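PDB 3LLW: geranyltranstransferase (IspA) from Helicobacter pylori, which probably acts as a magnesium-dependent prenyltransferase of the FPP/GGPP synthase family, joining isoprenoid diphosphates in isoprene biosynthesis. Local coordinates for residues A[185-198]-A[215-227]. Residues are numbered along the deposited sequence; the frame is centred on the assembly and turned at random.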
ATOM      1  N   HIS A 185      12.891 -17.564   2.569  1.00 35.38           N
ATOM      2  CA  HIS A 185      11.558 -18.064   2.889  1.00 39.88           C
ATOM      3  C   HIS A 185      10.953 -17.480   4.162  1.00 41.08           C
ATOM      4  O   HIS A 185       9.727 -17.359   4.240  1.00 43.05           O
ATOM      5  CB  HIS A 185      11.533 -19.595   2.904  1.00 45.23           C
ATOM      6  CG  HIS A 185      11.672 -20.200   1.546  1.00 55.16           C
ATOM      7  ND1 HIS A 185      10.942 -19.759   0.461  1.00 59.98           N
ATOM      8  CD2 HIS A 185      12.442 -21.217   1.095  1.00 63.87           C
ATOM      9  CE1 HIS A 185      11.268 -20.472  -0.603  1.00 65.10           C
ATOM     10  NE2 HIS A 185      12.176 -21.363  -0.246  1.00 65.30           N
ATOM     11  N   GLU A 186      11.796 -17.098   5.128  1.00 36.89           N
ATOM     12  CA  GLU A 186      11.325 -16.384   6.317  1.00 39.10           C
ATOM     13  C   GLU A 186      10.611 -15.130   5.834  1.00 39.99           C
ATOM     14  O   GLU A 186       9.522 -14.823   6.299  1.00 42.52           O
ATOM     15  CB  GLU A 186      12.485 -16.002   7.251  1.00 36.73           C
ATOM     16  CG  GLU A 186      12.059 -15.406   8.603  1.00 51.44           C
ATOM     17  CD  GLU A 186      13.192 -14.681   9.354  1.00 57.70           C
ATOM     18  OE1 GLU A 186      12.949 -14.227  10.497  1.00 70.06           O
ATOM     19  OE2 GLU A 186      14.319 -14.549   8.807  1.00 73.12           O
ATOM     20  N   HIS A 187      11.211 -14.451   4.852  1.00 42.05           N
ATOM     21  CA  HIS A 187      10.699 -13.174   4.342  1.00 39.21           C
ATOM     22  C   HIS A 187       9.566 -13.318   3.302  1.00 32.96           C
ATOM     23  O   HIS A 187       8.532 -12.679   3.439  1.00 35.15           O
ATOM     24  CB  HIS A 187      11.860 -12.278   3.859  1.00 38.02           C
ATOM     25  CG  HIS A 187      12.739 -11.790   4.979  1.00 41.12           C
ATOM     26  ND1 HIS A 187      13.654 -12.599   5.622  1.00 34.92           N
ATOM     27  CD2 HIS A 187      12.827 -10.580   5.576  1.00 39.27           C
ATOM     28  CE1 HIS A 187      14.261 -11.908   6.568  1.00 48.29           C
ATOM     29  NE2 HIS A 187      13.778 -10.679   6.560  1.00 49.93           N
ATOM     30  N   LYS A 188       9.735 -14.171   2.294  1.00 38.79           N
ATOM     31  CA  LYS A 188       8.708 -14.357   1.255  1.00 30.28           C
ATOM     32  C   LYS A 188       7.388 -14.841   1.879  1.00 40.47           C
ATOM     33  O   LYS A 188       6.319 -14.287   1.620  1.00 42.63           O
ATOM     34  CB  LYS A 188       9.194 -15.393   0.225  1.00 40.23           C
ATOM     35  CG  LYS A 188       8.957 -15.028  -1.246  1.00 43.94           C
ATOM     36  CD  LYS A 188       7.542 -15.238  -1.711  1.00 59.86           C
ATOM     37  CE  LYS A 188       7.460 -16.383  -2.712  1.00 63.78           C
ATOM     38  NZ  LYS A 188       8.022 -15.993  -4.031  1.00 58.53           N
ATOM     39  N   THR A 189       7.486 -15.846   2.747  1.00 42.22           N
ATOM     40  CA  THR A 189       6.325 -16.568   3.252  1.00 42.45           C
ATOM     41  C   THR A 189       5.996 -16.320   4.747  1.00 36.73           C
ATOM     42  O   THR A 189       4.861 -15.983   5.094  1.00 37.92           O
ATOM     43  CB  THR A 189       6.520 -18.066   2.957  1.00 42.57           C
ATOM     44  OG1 THR A 189       6.511 -18.261   1.535  1.00 49.63           O
ATOM     45  CG2 THR A 189       5.437 -18.918   3.593  1.00 52.71           C
ATOM     46  N   ALA A 190       6.980 -16.485   5.620  1.00 36.50           N
ATOM     47  CA  ALA A 190       6.701 -16.625   7.058  1.00 39.16           C
ATOM     48  C   ALA A 190       6.285 -15.348   7.757  1.00 35.30           C
ATOM     49  O   ALA A 190       5.535 -15.393   8.743  1.00 50.24           O
ATOM     50  CB  ALA A 190       7.878 -17.288   7.780  1.00 34.10           C
ATOM     51  N   LYS A 191       6.759 -14.214   7.233  1.00 40.43           N
ATOM     52  CA  LYS A 191       6.492 -12.884   7.804  1.00 42.26           C
ATOM     53  C   LYS A 191       5.012 -12.508   7.835  1.00 44.06           C
ATOM     54  O   LYS A 191       4.505 -12.055   8.871  1.00 42.95           O
ATOM     55  CB  LYS A 191       7.286 -11.813   7.050  1.00 47.86           C
ATOM     56  CG  LYS A 191       8.185 -10.961   7.954  1.00 43.89           C
ATOM     57  CD  LYS A 191       9.473 -11.709   8.273  1.00 36.25           C
ATOM     58  CE  LYS A 191      10.590 -10.774   8.711  1.00 52.96           C
ATOM     59  NZ  LYS A 191      10.793 -10.803  10.192  1.00 49.50           N
ATOM     60  N   LEU A 192       4.335 -12.712   6.706  1.00 37.86           N
ATOM     61  CA  LEU A 192       2.889 -12.467   6.567  1.00 44.40           C
ATOM     62  C   LEU A 192       2.012 -13.467   7.353  1.00 41.27           C
ATOM     63  O   LEU A 192       0.914 -13.132   7.833  1.00 44.41           O
ATOM     64  CB  LEU A 192       2.497 -12.458   5.079  1.00 49.30           C
ATOM     65  CG  LEU A 192       1.108 -11.955   4.669  1.00 53.99           C
ATOM     66  CD1 LEU A 192       0.910 -10.519   5.136  1.00 46.75           C
ATOM     67  CD2 LEU A 192       0.838 -12.096   3.143  1.00 42.19           C
ATOM     68  N   ILE A 193       2.506 -14.688   7.478  1.00 33.46           N
ATOM     69  CA  ILE A 193       1.870 -15.738   8.289  1.00 29.92           C
ATOM     70  C   ILE A 193       1.985 -15.380   9.799  1.00 38.08           C
ATOM     71  O   ILE A 193       1.020 -15.528  10.557  1.00 40.98           O
ATOM     72  CB  ILE A 193       2.534 -17.102   7.952  1.00 29.19           C
ATOM     73  CG1 ILE A 193       2.017 -17.608   6.582  1.00 34.82           C
ATOM     74  CG2 ILE A 193       2.321 -18.162   9.035  1.00 34.90           C
ATOM     75  CD1 ILE A 193       2.690 -18.859   6.150  1.00 32.00           C
ATOM     76  N   SER A 194       3.146 -14.893  10.229  1.00 35.13           N
ATOM     77  CA  SER A 194       3.284 -14.497  11.644  1.00 45.26           C
ATOM     78  C   SER A 194       2.526 -13.187  11.908  1.00 43.68           C
ATOM     79  O   SER A 194       1.945 -13.020  12.977  1.00 51.01           O
ATOM     80  CB  SER A 194       4.755 -14.482  12.105  1.00 35.74           C
ATOM     81  OG  SER A 194       5.227 -13.199  12.433  1.00 48.70           O
ATOM     82  N   ALA A 195       2.470 -12.303  10.901  1.00 47.33           N
ATOM     83  CA  ALA A 195       1.642 -11.084  10.976  1.00 38.53           C
ATOM     84  C   ALA A 195       0.167 -11.389  11.166  1.00 40.81           C
ATOM     85  O   ALA A 195      -0.443 -10.855  12.107  1.00 36.36           O
ATOM     86  CB  ALA A 195       1.851 -10.162   9.775  1.00 38.95           C
ATOM     87  N   SER A 196      -0.393 -12.241  10.293  1.00 29.04           N
ATOM     88  CA  SER A 196      -1.758 -12.812  10.470  1.00 32.57           C
ATOM     89  C   SER A 196      -2.050 -13.248  11.928  1.00 38.81           C
ATOM     90  O   SER A 196      -3.070 -12.871  12.504  1.00 40.83           O
ATOM     91  CB  SER A 196      -1.974 -14.003   9.537  1.00 39.13           C
ATOM     92  OG  SER A 196      -1.631 -13.685   8.183  1.00 35.13           O
ATOM     93  N   LEU A 197      -1.149 -14.023  12.519  1.00 41.73           N
ATOM     94  CA  LEU A 197      -1.324 -14.490  13.893  1.00 43.65           C
ATOM     95  C   LEU A 197      -1.369 -13.360  14.915  1.00 36.62           C
ATOM     96  O   LEU A 197      -2.349 -13.254  15.646  1.00 43.86           O
ATOM     97  CB  LEU A 197      -0.249 -15.503  14.272  1.00 45.68           C
ATOM     98  CG  LEU A 197      -0.373 -16.845  13.572  1.00 38.82           C
ATOM     99  CD1 LEU A 197       0.937 -17.553  13.639  1.00 38.27           C
ATOM    100  CD2 LEU A 197      -1.436 -17.721  14.206  1.00 41.84           C
ATOM    101  N   ILE A 198      -0.366 -12.479  14.911  1.00 41.66           N
ATOM    102  CA  ILE A 198      -0.320 -11.338  15.869  1.00 46.66           C
ATOM    103  C   ILE A 198      -1.349 -10.222  15.614  1.00 47.36           C
ATOM    104  O   ILE A 198      -1.732  -9.473  16.546  1.00 44.54           O
ATOM    105  CB  ILE A 198       1.104 -10.750  16.052  1.00 49.10           C
ATOM    106  CG1 ILE A 198       1.634 -10.186  14.727  1.00 57.10           C
ATOM    107  CG2 ILE A 198       2.039 -11.815  16.633  1.00 43.19           C
ATOM    108  CD1 ILE A 198       2.979  -9.488  14.809  1.00 51.78           C
ATOM    109  N   LEU A 215       3.520 -15.678  19.764  1.00 41.83           N
ATOM    110  CA  LEU A 215       2.829 -15.851  18.467  1.00 47.52           C
ATOM    111  C   LEU A 215       3.710 -15.433  17.299  1.00 48.78           C
ATOM    112  O   LEU A 215       3.737 -16.109  16.258  1.00 54.73           O
ATOM    113  CB  LEU A 215       1.502 -15.089  18.405  1.00 41.20           C
ATOM    114  CG  LEU A 215       0.250 -15.686  19.044  1.00 47.06           C
ATOM    115  CD1 LEU A 215      -0.852 -14.667  18.986  1.00 43.34           C
ATOM    116  CD2 LEU A 215      -0.184 -16.988  18.386  1.00 44.02           C
ATOM    117  N   GLN A 216       4.423 -14.322  17.491  1.00 45.95           N
ATOM    118  CA  GLN A 216       5.381 -13.814  16.528  1.00 52.81           C
ATOM    119  C   GLN A 216       6.372 -14.891  16.119  1.00 54.41           C
ATOM    120  O   GLN A 216       6.488 -15.200  14.933  1.00 58.85           O
ATOM    121  CB  GLN A 216       6.097 -12.581  17.074  1.00 53.33           C
ATOM    122  CG  GLN A 216       6.943 -11.846  16.045  1.00 59.36           C
ATOM    123  CD  GLN A 216       7.049 -10.357  16.319  1.00 65.39           C
ATOM    124  OE1 GLN A 216       6.899  -9.546  15.408  1.00 62.35           O
ATOM    125  NE2 GLN A 216       7.300  -9.988  17.577  1.00 60.42           N
ATOM    126  N   ALA A 217       7.036 -15.487  17.104  1.00 52.94           N
ATOM    127  CA  ALA A 217       8.005 -16.547  16.867  1.00 51.62           C
ATOM    128  C   ALA A 217       7.370 -17.823  16.316  1.00 55.54           C
ATOM    129  O   ALA A 217       7.961 -18.491  15.454  1.00 60.21           O
ATOM    130  CB  ALA A 217       8.773 -16.845  18.131  1.00 53.23           C
ATOM    131  N   PHE A 218       6.175 -18.151  16.804  1.00 51.39           N
ATOM    132  CA  PHE A 218       5.489 -19.368  16.401  1.00 48.99           C
ATOM    133  C   PHE A 218       5.183 -19.344  14.909  1.00 54.30           C
ATOM    134  O   PHE A 218       5.454 -20.322  14.199  1.00 45.63           O
ATOM    135  CB  PHE A 218       4.201 -19.558  17.195  1.00 48.83           C
ATOM    136  CG  PHE A 218       3.421 -20.781  16.803  1.00 49.89           C
ATOM    137  CD1 PHE A 218       3.933 -22.056  17.042  1.00 53.95           C
ATOM    138  CD2 PHE A 218       2.170 -20.661  16.203  1.00 44.97           C
ATOM    139  CE1 PHE A 218       3.209 -23.197  16.679  1.00 50.71           C
ATOM    140  CE2 PHE A 218       1.441 -21.793  15.846  1.00 54.38           C
ATOM    141  CZ  PHE A 218       1.963 -23.064  16.088  1.00 46.43           C
ATOM    142  N   GLY A 219       4.648 -18.207  14.457  1.00 51.29           N
ATOM    143  CA  GLY A 219       4.302 -17.986  13.059  1.00 48.52           C
ATOM    144  C   GLY A 219       5.471 -18.057  12.114  1.00 48.66           C
ATOM    145  O   GLY A 219       5.353 -18.613  11.020  1.00 53.11           O
ATOM    146  N   LEU A 220       6.601 -17.503  12.538  1.00 46.78           N
ATOM    147  CA  LEU A 220       7.841 -17.604  11.779  1.00 50.07           C
ATOM    148  C   LEU A 220       8.256 -19.060  11.585  1.00 53.71           C
ATOM    149  O   LEU A 220       8.637 -19.466  10.475  1.00 54.28           O
ATOM    150  CB  LEU A 220       8.957 -16.826  12.478  1.00 43.73           C
ATOM    151  CG  LEU A 220       9.513 -15.513  11.915  1.00 48.85           C
ATOM    152  CD1 LEU A 220       8.486 -14.662  11.178  1.00 41.41           C
ATOM    153  CD2 LEU A 220      10.185 -14.705  13.033  1.00 54.57           C
ATOM    154  N   LYS A 221       8.163 -19.837  12.667  1.00 55.72           N
ATOM    155  CA  LYS A 221       8.550 -21.245  12.662  1.00 55.32           C
ATOM    156  C   LYS A 221       7.585 -22.073  11.834  1.00 49.57           C
ATOM    157  O   LYS A 221       7.992 -22.930  11.052  1.00 51.28           O
ATOM    158  CB  LYS A 221       8.613 -21.781  14.087  1.00 59.36           C
ATOM    159  CG  LYS A 221       9.623 -22.884  14.282  1.00 67.01           C
ATOM    160  CD  LYS A 221       9.608 -23.394  15.719  1.00 75.88           C
ATOM    161  CE  LYS A 221      11.014 -23.451  16.292  1.00 83.07           C
ATOM    162  NZ  LYS A 221      12.035 -23.891  15.278  1.00 86.07           N
ATOM    163  N   MET A 222       6.304 -21.792  11.990  1.00 45.71           N
ATOM    164  CA  MET A 222       5.276 -22.502  11.256  1.00 49.78           C
ATOM    165  C   MET A 222       5.265 -22.150   9.755  1.00 52.10           C
ATOM    166  O   MET A 222       4.956 -23.000   8.918  1.00 46.63           O
ATOM    167  CB  MET A 222       3.925 -22.217  11.884  1.00 52.10           C
ATOM    168  CG  MET A 222       2.787 -22.886  11.185  1.00 62.80           C
ATOM    169  SD  MET A 222       1.634 -21.609  10.704  1.00 66.44           S
ATOM    170  CE  MET A 222       1.142 -21.063  12.342  1.00 53.36           C
ATOM    171  N   GLY A 223       5.604 -20.902   9.433  1.00 49.09           N
ATOM    172  CA  GLY A 223       5.682 -20.440   8.060  1.00 49.28           C
ATOM    173  C   GLY A 223       6.819 -21.094   7.308  1.00 49.72           C
ATOM    174  O   GLY A 223       6.693 -21.392   6.119  1.00 52.58           O
ATOM    175  N   LEU A 224       7.932 -21.307   8.007  1.00 51.52           N
ATOM    176  CA  LEU A 224       9.038 -22.093   7.471  1.00 50.93           C
ATOM    177  C   LEU A 224       8.570 -23.514   7.197  1.00 50.76           C
ATOM    178  O   LEU A 224       8.756 -24.042   6.090  1.00 48.46           O
ATOM    179  CB  LEU A 224      10.224 -22.104   8.436  1.00 48.39           C
ATOM    180  CG  LEU A 224      11.468 -22.904   8.024  1.00 56.76           C
ATOM    181  CD1 LEU A 224      12.067 -22.387   6.706  1.00 49.72           C
ATOM    182  CD2 LEU A 224      12.513 -22.890   9.144  1.00 54.00           C
ATOM    183  N   CYS A 225       7.947 -24.117   8.204  1.00 47.21           N
ATOM    184  CA  CYS A 225       7.360 -25.444   8.078  1.00 49.29           C
ATOM    185  C   CYS A 225       6.359 -25.522   6.908  1.00 49.67           C
ATOM    186  O   CYS A 225       6.468 -26.400   6.041  1.00 47.67           O
ATOM    187  CB  CYS A 225       6.683 -25.821   9.389  1.00 53.71           C
ATOM    188  SG  CYS A 225       6.340 -27.550   9.492  1.00 66.35           S
ATOM    189  N   PHE A 226       5.417 -24.576   6.882  1.00 49.34           N
ATOM    190  CA  PHE A 226       4.490 -24.379   5.768  1.00 52.34           C
ATOM    191  C   PHE A 226       5.215 -24.367   4.413  1.00 50.39           C
ATOM    192  O   PHE A 226       4.760 -24.993   3.476  1.00 52.36           O
ATOM    193  CB  PHE A 226       3.665 -23.092   5.978  1.00 55.53           C
ATOM    194  CG  PHE A 226       2.795 -22.709   4.800  1.00 63.36           C
ATOM    195  CD1 PHE A 226       3.228 -21.772   3.871  1.00 60.46           C
ATOM    196  CD2 PHE A 226       1.538 -23.277   4.632  1.00 70.43           C
ATOM    197  CE1 PHE A 226       2.433 -21.426   2.777  1.00 68.29           C
ATOM    198  CE2 PHE A 226       0.729 -22.930   3.544  1.00 67.60           C
ATOM    199  CZ  PHE A 226       1.179 -22.006   2.617  1.00 61.73           C
ATOM    200  N   GLN A 227       6.353 -23.677   4.333  1.00 54.16           N
ATOM    201  CA  GLN A 227       7.104 -23.538   3.085  1.00 48.92           C
ATOM    202  C   GLN A 227       7.873 -24.793   2.664  1.00 49.51           C
ATOM    203  O   GLN A 227       7.892 -25.151   1.471  1.00 53.28           O
ATOM    204  CB  GLN A 227       8.045 -22.333   3.179  1.00 51.52           C
ATOM    205  CG  GLN A 227       8.687 -21.924   1.869  1.00 47.90           C
ATOM    206  CD  GLN A 227       7.697 -21.749   0.724  1.00 57.56           C
ATOM    207  OE1 GLN A 227       6.735 -20.982   0.817  1.00 59.34           O
ATOM    208  NE2 GLN A 227       7.940 -22.458  -0.371  1.00 48.64           N
TER
HETATM  209  O   HOH W   1       6.540 -10.704  12.660  1.00 48.11           O
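L220 of helix 215-227 lies as a knob among E186, A190, K191 and S194 of helix 185-198; its CD1 comes 3.8 Å from S194 OG, while CD2 turns to the carboxylate of E186. From the facing helix, L197 enters the hole formed by L215, F218, G219 and M222. With CG beside its own backbone N (chi1 -70°), it presses CD1 onto G219 CA at 3.4 Å, tighter than usual for two carbons, and meets M222 CE at 3.7 Å. G219 and G223 lie opposite S194 and A190, and without side chains they let the axes, running in roughly opposite directions at 140°, approach to 7.6 Å. At the other end Q227, bent at chi2 (51°), sets CG over one face of the H185 ring in a CH-pi contact, 3.6 Å from the centroid, and its OE1 accepts a hydrogen bond from T189 OG1 at 2.8 Å, the donor standing above the carbonyl plane. D231 takes Q227 NE2 and the backbone of N253 takes H185 NE2, whereas H185 ND1, close to Q227 CG, is buried without a partner. Helices 51-63 and 287-301 cover the apolar side around L197 and M222, placing the pair inside the mostly helical prenyl synthase fold, with T189 about 10 Å, side chain to side chain, from D94, a magnesium ligand in this protein though no metal is bound to this chain. Close apolar fit over the two glycines does most of the joining, with the T189-Q227 hydrogen bond at one end and a water bridge from S194 OG to Q216 OE1 near the other.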